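Local coordinates for CG11501 (Drosophila melanogaster, PDB 3ZZO), which acts as a secreted immune cytokine that promotes survival of viral infection by suppressing the immune deficiency pathway and limits intestinal stem cell proliferation after bacterial infection, at residues 4-16 with 77-90. Residues are numbered along the deposited sequence; the frame is centred on the assembly and turned at random. Where two conformers were deposited one is given.
Sequences TSRELVEFKMDRG and QQYGIQIIKVTRLP
A classic beta bulge interrupts the antiparallel pairing of strands 6-13 and 81-89: Ile-84 and Lys-85 both face Glu-10, whose carbonyl O accepts from Ile-84 N at 2.9 Å and, from the same face of its plane, from Lys-85 N at 3.2 Å. The register shifts by one residue here, Glu-10 pairing with Lys-85 but Phe-11 with Ile-83. On one side of the bulge the pairs Arg-6 with Leu-89 and Leu-8 with Thr-87 are hydrogen-bonded, on the other Lys-12 with Gln-82. The Lys-85 chain runs alongside the extended Glu-10, pointing the same way, and bends at its third torsion (-63°), so that Lys-85 NZ meets Glu-10 OE2 from above the carboxylate plane at 3.1 Å, in a salt bridge that a water also joins. Long, charged chains suit this face, which lies away from helix 69-75 and lets their ends meet water. Leu-8 and Leu-89 add an apolar patch, crossing at about a right angle, Leu-89 CD1 pressing on Leu-8 CG at a tight 3.5 Å. Strand 81-89 is an edge strand of the sheet of the ferredoxin-like subdomain SD1, and strand 6-13 bonds on its other side to strand 31-35. The opposite face carries Val-9, Phe-11, Ile-81 and Ile-83; the apolar Phe-11 and two isoleucines suit their contact with helix 69-75, which covers this face. Here Ile-83 CD1 reaches Val-9 CG1 at 3.6 Å, while Ile-81 CG2 and CD1 touch the CD2 side of the Phe-11 ring, which meets Phe-72 edge-to-face. Beyond the strands, Arg-15 NE gives a 2.7 Å hydrogen bond to Gln-78 O, which lies in the guanidinium plane. Asp-14 OD2 takes Gln-82 NE2 on its syn side at 3.0 Å; Gly-80 has positive phi, and a side chain there would run into the Asp-14 carboxylate, which suits glycine to the place.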
loop_
_atom_site.group_PDB
_atom_site.type_symbol
_atom_site.label_atom_id
_atom_site.label_comp_id
_atom_site.label_asym_id
_atom_site.label_seq_id
_atom_site.Cartn_x
_atom_site.Cartn_y
_atom_site.Cartn_z
ATOM N N THR A 4 8.519 4.741 -7.449
ATOM C CA THR A 4 8.802 5.337 -6.176
ATOM C C THR A 4 7.547 5.808 -5.430
ATOM O O THR A 4 7.616 6.072 -4.250
ATOM C CB THR A 4 9.775 6.520 -6.376
ATOM O OG1 THR A 4 9.317 7.298 -7.505
ATOM C CG2 THR A 4 11.197 6.037 -6.612
ATOM N N SER A 5 6.414 5.903 -6.117
ATOM C CA SER A 5 5.176 6.300 -5.460
ATOM C C SER A 5 4.644 5.155 -4.600
ATOM O O SER A 5 4.721 3.991 -5.002
ATOM C CB SER A 5 4.103 6.714 -6.476
ATOM O OG SER A 5 4.505 7.888 -7.141
ATOM N N ARG A 6 4.133 5.515 -3.424
ATOM C CA ARG A 6 3.461 4.574 -2.534
ATOM C C ARG A 6 2.465 5.335 -1.691
ATOM O O ARG A 6 2.422 6.582 -1.763
ATOM C CB ARG A 6 4.436 3.762 -1.728
ATOM C CG ARG A 6 5.322 4.515 -0.788
ATOM C CD ARG A 6 6.637 3.793 -0.417
ATOM N NE ARG A 6 7.467 4.565 0.438
ATOM C CZ ARG A 6 8.274 4.015 1.321
ATOM N NH1 ARG A 6 8.339 2.665 1.513
ATOM N NH2 ARG A 6 8.990 4.808 2.089
ATOM N N GLU A 7 1.624 4.661 -0.944
ATOM C CA GLU A 7 0.696 5.323 -0.031
ATOM C C GLU A 7 0.826 4.739 1.345
ATOM O O GLU A 7 0.931 3.530 1.530
ATOM C CB GLU A 7 -0.771 5.211 -0.473
ATOM C CG GLU A 7 -1.146 6.101 -1.621
ATOM C CD GLU A 7 -2.593 5.986 -1.997
ATOM O OE1 GLU A 7 -3.270 5.014 -1.655
ATOM O OE2 GLU A 7 -3.055 6.932 -2.716
ATOM N N LEU A 8 0.762 5.615 2.328
ATOM C CA LEU A 8 0.636 5.258 3.743
ATOM C C LEU A 8 -0.827 5.308 4.104
ATOM O O LEU A 8 -1.452 6.375 3.984
ATOM C CB LEU A 8 1.374 6.314 4.612
ATOM C CG LEU A 8 2.867 6.644 4.311
ATOM C CD1 LEU A 8 3.275 7.966 4.942
ATOM C CD2 LEU A 8 3.759 5.499 4.736
ATOM N N VAL A 9 -1.414 4.206 4.516
ATOM C CA VAL A 9 -2.818 4.111 4.804
ATOM C C VAL A 9 -3.041 3.730 6.251
ATOM O O VAL A 9 -2.470 2.747 6.737
ATOM C CB VAL A 9 -3.497 3.074 3.898
ATOM C CG1 VAL A 9 -5.007 2.992 4.158
ATOM C CG2 VAL A 9 -3.221 3.356 2.425
ATOM N N GLU A 10 -3.850 4.518 6.961
ATOM C CA GLU A 10 -4.301 4.172 8.306
ATOM C C GLU A 10 -5.769 3.817 8.213
ATOM O O GLU A 10 -6.539 4.489 7.528
ATOM C CB GLU A 10 -4.123 5.344 9.282
ATOM C CG GLU A 10 -2.699 5.710 9.508
ATOM C CD GLU A 10 -2.559 6.811 10.574
ATOM O OE1 GLU A 10 -3.532 7.168 11.297
ATOM O OE2 GLU A 10 -1.446 7.398 10.640
ATOM N N PHE A 11 -6.162 2.747 8.897
ATOM C CA PHE A 11 -7.524 2.245 8.740
ATOM C C PHE A 11 -7.907 1.405 9.944
ATOM O O PHE A 11 -7.036 0.927 10.690
ATOM C CB PHE A 11 -7.621 1.394 7.459
ATOM C CG PHE A 11 -6.745 0.150 7.460
ATOM C CD1 PHE A 11 -5.395 0.233 7.110
ATOM C CD2 PHE A 11 -7.270 -1.085 7.817
ATOM C CE1 PHE A 11 -4.610 -0.900 7.157
ATOM C CE2 PHE A 11 -6.460 -2.227 7.856
ATOM C CZ PHE A 11 -5.138 -2.120 7.522
ATOM N N LYS A 12 -9.188 1.176 10.095
ATOM C CA LYS A 12 -9.716 0.217 11.058
ATOM C C LYS A 12 -10.379 -0.908 10.272
ATOM O O LYS A 12 -10.543 -0.823 9.057
ATOM C CB LYS A 12 -10.647 0.888 12.058
ATOM C CG LYS A 12 -9.867 1.709 13.060
ATOM C CD LYS A 12 -10.746 2.546 14.027
ATOM C CE LYS A 12 -9.875 3.361 14.998
ATOM N NZ LYS A 12 -10.698 4.332 15.759
ATOM N N MET A 13 -10.689 -2.002 10.955
ATOM C CA MET A 13 -11.203 -3.213 10.317
ATOM C C MET A 13 -12.418 -3.701 11.077
ATOM O O MET A 13 -12.382 -3.833 12.300
ATOM C CB MET A 13 -10.124 -4.340 10.398
ATOM C CG MET A 13 -8.864 -4.001 9.656
ATOM S SD MET A 13 -7.636 -5.283 9.783
ATOM C CE MET A 13 -8.316 -6.494 8.645
ATOM N N ASP A 14 -13.467 -4.045 10.372
ATOM C CA ASP A 14 -14.634 -4.635 11.013
ATOM C C ASP A 14 -14.452 -6.084 11.389
ATOM O O ASP A 14 -15.016 -6.562 12.363
ATOM C CB ASP A 14 -15.837 -4.518 10.097
ATOM C CG ASP A 14 -16.258 -3.089 9.847
ATOM O OD1 ASP A 14 -16.074 -2.217 10.737
ATOM O OD2 ASP A 14 -16.686 -2.871 8.725
ATOM N N ARG A 15 -13.661 -6.804 10.624
ATOM C CA ARG A 15 -13.368 -8.235 10.812
ATOM C C ARG A 15 -11.882 -8.467 10.576
ATOM O O ARG A 15 -11.219 -7.664 9.917
ATOM C CB ARG A 15 -14.244 -9.099 9.824
ATOM C CG ARG A 15 -15.732 -8.870 10.051
ATOM C CD ARG A 15 -16.585 -9.539 8.956
ATOM N NE ARG A 15 -16.487 -8.878 7.654
ATOM C CZ ARG A 15 -17.087 -7.741 7.332
ATOM N NH1 ARG A 15 -17.905 -7.121 8.173
ATOM N NH2 ARG A 15 -16.954 -7.260 6.087
ATOM N N GLY A 16 -11.378 -9.565 11.087
ATOM C CA GLY A 16 -9.958 -9.859 10.944
ATOM C C GLY A 16 -9.114 -8.949 11.796
ATOM O O GLY A 16 -9.594 -8.315 12.739
ATOM N N GLN A 77 -12.420 -6.814 0.863
ATOM C CA GLN A 77 -13.833 -6.753 1.129
ATOM C C GLN A 77 -14.243 -7.550 2.350
ATOM O O GLN A 77 -15.083 -7.125 3.144
ATOM C CB GLN A 77 -14.584 -7.247 -0.089
ATOM C CG GLN A 77 -16.086 -7.154 0.079
ATOM C CD GLN A 77 -16.890 -7.647 -1.102
ATOM O OE1 GLN A 77 -16.344 -8.216 -2.054
ATOM N NE2 GLN A 77 -18.175 -7.432 -1.060
ATOM N N GLN A 78 -13.695 -8.749 2.477
ATOM C CA GLN A 78 -14.108 -9.623 3.576
ATOM C C GLN A 78 -13.844 -9.108 4.949
ATOM O O GLN A 78 -14.476 -9.574 5.918
ATOM C CB GLN A 78 -13.479 -11.024 3.422
ATOM C CG GLN A 78 -11.970 -11.070 3.622
ATOM C CD GLN A 78 -11.326 -12.386 3.284
ATOM O OE1 GLN A 78 -10.274 -12.392 2.628
ATOM N NE2 GLN A 78 -11.929 -13.462 3.699
ATOM N N TYR A 79 -12.952 -8.157 5.079
ATOM C CA TYR A 79 -12.542 -7.578 6.351
ATOM C C TYR A 79 -13.253 -6.283 6.672
ATOM O O TYR A 79 -13.257 -5.875 7.834
ATOM C CB TYR A 79 -11.032 -7.397 6.385
ATOM C CG TYR A 79 -10.286 -8.680 6.236
ATOM C CD1 TYR A 79 -10.450 -9.700 7.148
ATOM C CD2 TYR A 79 -9.456 -8.910 5.164
ATOM C CE1 TYR A 79 -9.781 -10.888 7.002
ATOM C CE2 TYR A 79 -8.773 -10.094 4.992
ATOM C CZ TYR A 79 -8.920 -11.064 5.950
ATOM O OH TYR A 79 -8.259 -12.237 5.822
ATOM N N GLY A 80 -13.835 -5.600 5.695
ATOM C CA GLY A 80 -14.519 -4.350 5.999
ATOM C C GLY A 80 -13.543 -3.230 6.413
ATOM O O GLY A 80 -13.572 -2.741 7.553
ATOM N N ILE A 81 -12.733 -2.791 5.469
ATOM C CA ILE A 81 -11.699 -1.800 5.709
ATOM C C ILE A 81 -12.338 -0.408 5.813
ATOM O O ILE A 81 -13.023 0.032 4.881
ATOM C CB ILE A 81 -10.670 -1.795 4.588
ATOM C CG1 ILE A 81 -10.011 -3.161 4.373
ATOM C CG2 ILE A 81 -9.638 -0.697 4.801
ATOM C CD1 ILE A 81 -9.371 -3.733 5.631
ATOM N N GLN A 82 -12.110 0.252 6.950
ATOM C CA GLN A 82 -12.610 1.580 7.233
ATOM C C GLN A 82 -11.436 2.545 7.165
ATOM O O GLN A 82 -10.639 2.684 8.103
ATOM C CB GLN A 82 -13.271 1.612 8.613
ATOM C CG GLN A 82 -14.409 0.605 8.757
ATOM C CD GLN A 82 -15.503 0.807 7.764
ATOM O OE1 GLN A 82 -15.835 1.944 7.379
ATOM N NE2 GLN A 82 -16.154 -0.257 7.368
ATOM N N ILE A 83 -11.279 3.230 6.040
ATOM C CA ILE A 83 -10.147 4.143 5.816
ATOM C C ILE A 83 -10.257 5.346 6.731
ATOM O O ILE A 83 -11.315 5.953 6.841
ATOM C CB ILE A 83 -10.108 4.603 4.337
ATOM C CG1 ILE A 83 -9.890 3.383 3.403
ATOM C CG2 ILE A 83 -9.097 5.709 4.118
ATOM C CD1 ILE A 83 -8.516 2.862 3.431
ATOM N N ILE A 84 -9.150 5.704 7.366
ATOM C CA ILE A 84 -9.067 6.898 8.207
ATOM C C ILE A 84 -8.217 7.978 7.538
ATOM O O ILE A 84 -8.608 9.124 7.513
ATOM C CB ILE A 84 -8.519 6.572 9.595
ATOM C CG1 ILE A 84 -9.488 5.635 10.312
ATOM C CG2 ILE A 84 -8.316 7.840 10.449
ATOM C CD1 ILE A 84 -8.931 5.003 11.525
ATOM N N LYS A 85 -7.036 7.608 7.052
ATOM C CA LYS A 85 -6.054 8.568 6.533
ATOM C C LYS A 85 -5.305 7.903 5.387
ATOM O O LYS A 85 -4.927 6.739 5.488
ATOM C CB LYS A 85 -5.016 8.885 7.760
ATOM C CG LYS A 85 -4.060 9.953 7.504
ATOM C CD LYS A 85 -3.013 9.989 8.579
ATOM C CE LYS A 85 -3.526 10.289 9.951
ATOM N NZ LYS A 85 -2.506 10.224 11.098
ATOM N N VAL A 86 -5.016 8.675 4.324
ATOM C CA VAL A 86 -4.156 8.243 3.241
ATOM C C VAL A 86 -3.170 9.349 2.909
ATOM O O VAL A 86 -3.579 10.502 2.726
ATOM C CB VAL A 86 -4.964 7.913 1.961
ATOM C CG1 VAL A 86 -4.049 7.415 0.828
ATOM C CG2 VAL A 86 -6.041 6.859 2.257
ATOM N N THR A 87 -1.896 9.018 2.894
ATOM C CA THR A 87 -0.833 9.957 2.532
ATOM C C THR A 87 -0.093 9.422 1.325
ATOM O O THR A 87 0.414 8.303 1.337
ATOM C CB THR A 87 0.150 10.184 3.688
ATOM O OG1 THR A 87 -0.600 10.539 4.856
ATOM C CG2 THR A 87 1.177 11.251 3.327
ATOM N N ARG A 88 -0.029 10.247 0.291
ATOM C CA ARG A 88 0.698 9.891 -0.934
ATOM C C ARG A 88 2.156 10.248 -0.807
ATOM O O ARG A 88 2.524 11.383 -0.492
ATOM C CB ARG A 88 0.095 10.596 -2.123
ATOM C CG ARG A 88 -1.366 10.266 -2.350
ATOM C CD ARG A 88 -1.987 11.046 -3.484
ATOM N NE ARG A 88 -2.083 12.457 -3.160
ATOM C CZ ARG A 88 -2.873 13.316 -3.798
ATOM N NH1 ARG A 88 -3.660 12.927 -4.804
ATOM N NH2 ARG A 88 -2.901 14.588 -3.379
ATOM N N LEU A 89 3.033 9.270 -1.023
ATOM C CA LEU A 89 4.491 9.473 -1.024
ATOM C C LEU A 89 5.017 9.282 -2.442
ATOM O O LEU A 89 4.554 8.441 -3.184
ATOM C CB LEU A 89 5.157 8.476 -0.087
ATOM C CG LEU A 89 4.670 8.473 1.350
ATOM C CD1 LEU A 89 5.453 7.454 2.171
ATOM C CD2 LEU A 89 4.808 9.837 2.028
ATOM N N PRO A 90 6.044 10.040 -2.818
ATOM C CA PRO A 90 6.690 11.133 -2.062
ATOM C C PRO A 90 5.719 12.273 -1.819
ATOM O O PRO A 90 4.960 12.698 -2.703
ATOM C CB PRO A 90 7.845 11.570 -2.995
ATOM C CG PRO A 90 7.389 11.203 -4.322
ATOM C CD PRO A 90 6.659 9.888 -4.148
HETATM O O HOH W 1 -1.516 8.268 6.209
HETATM O O HOH W 2 -0.067 10.116 10.366
#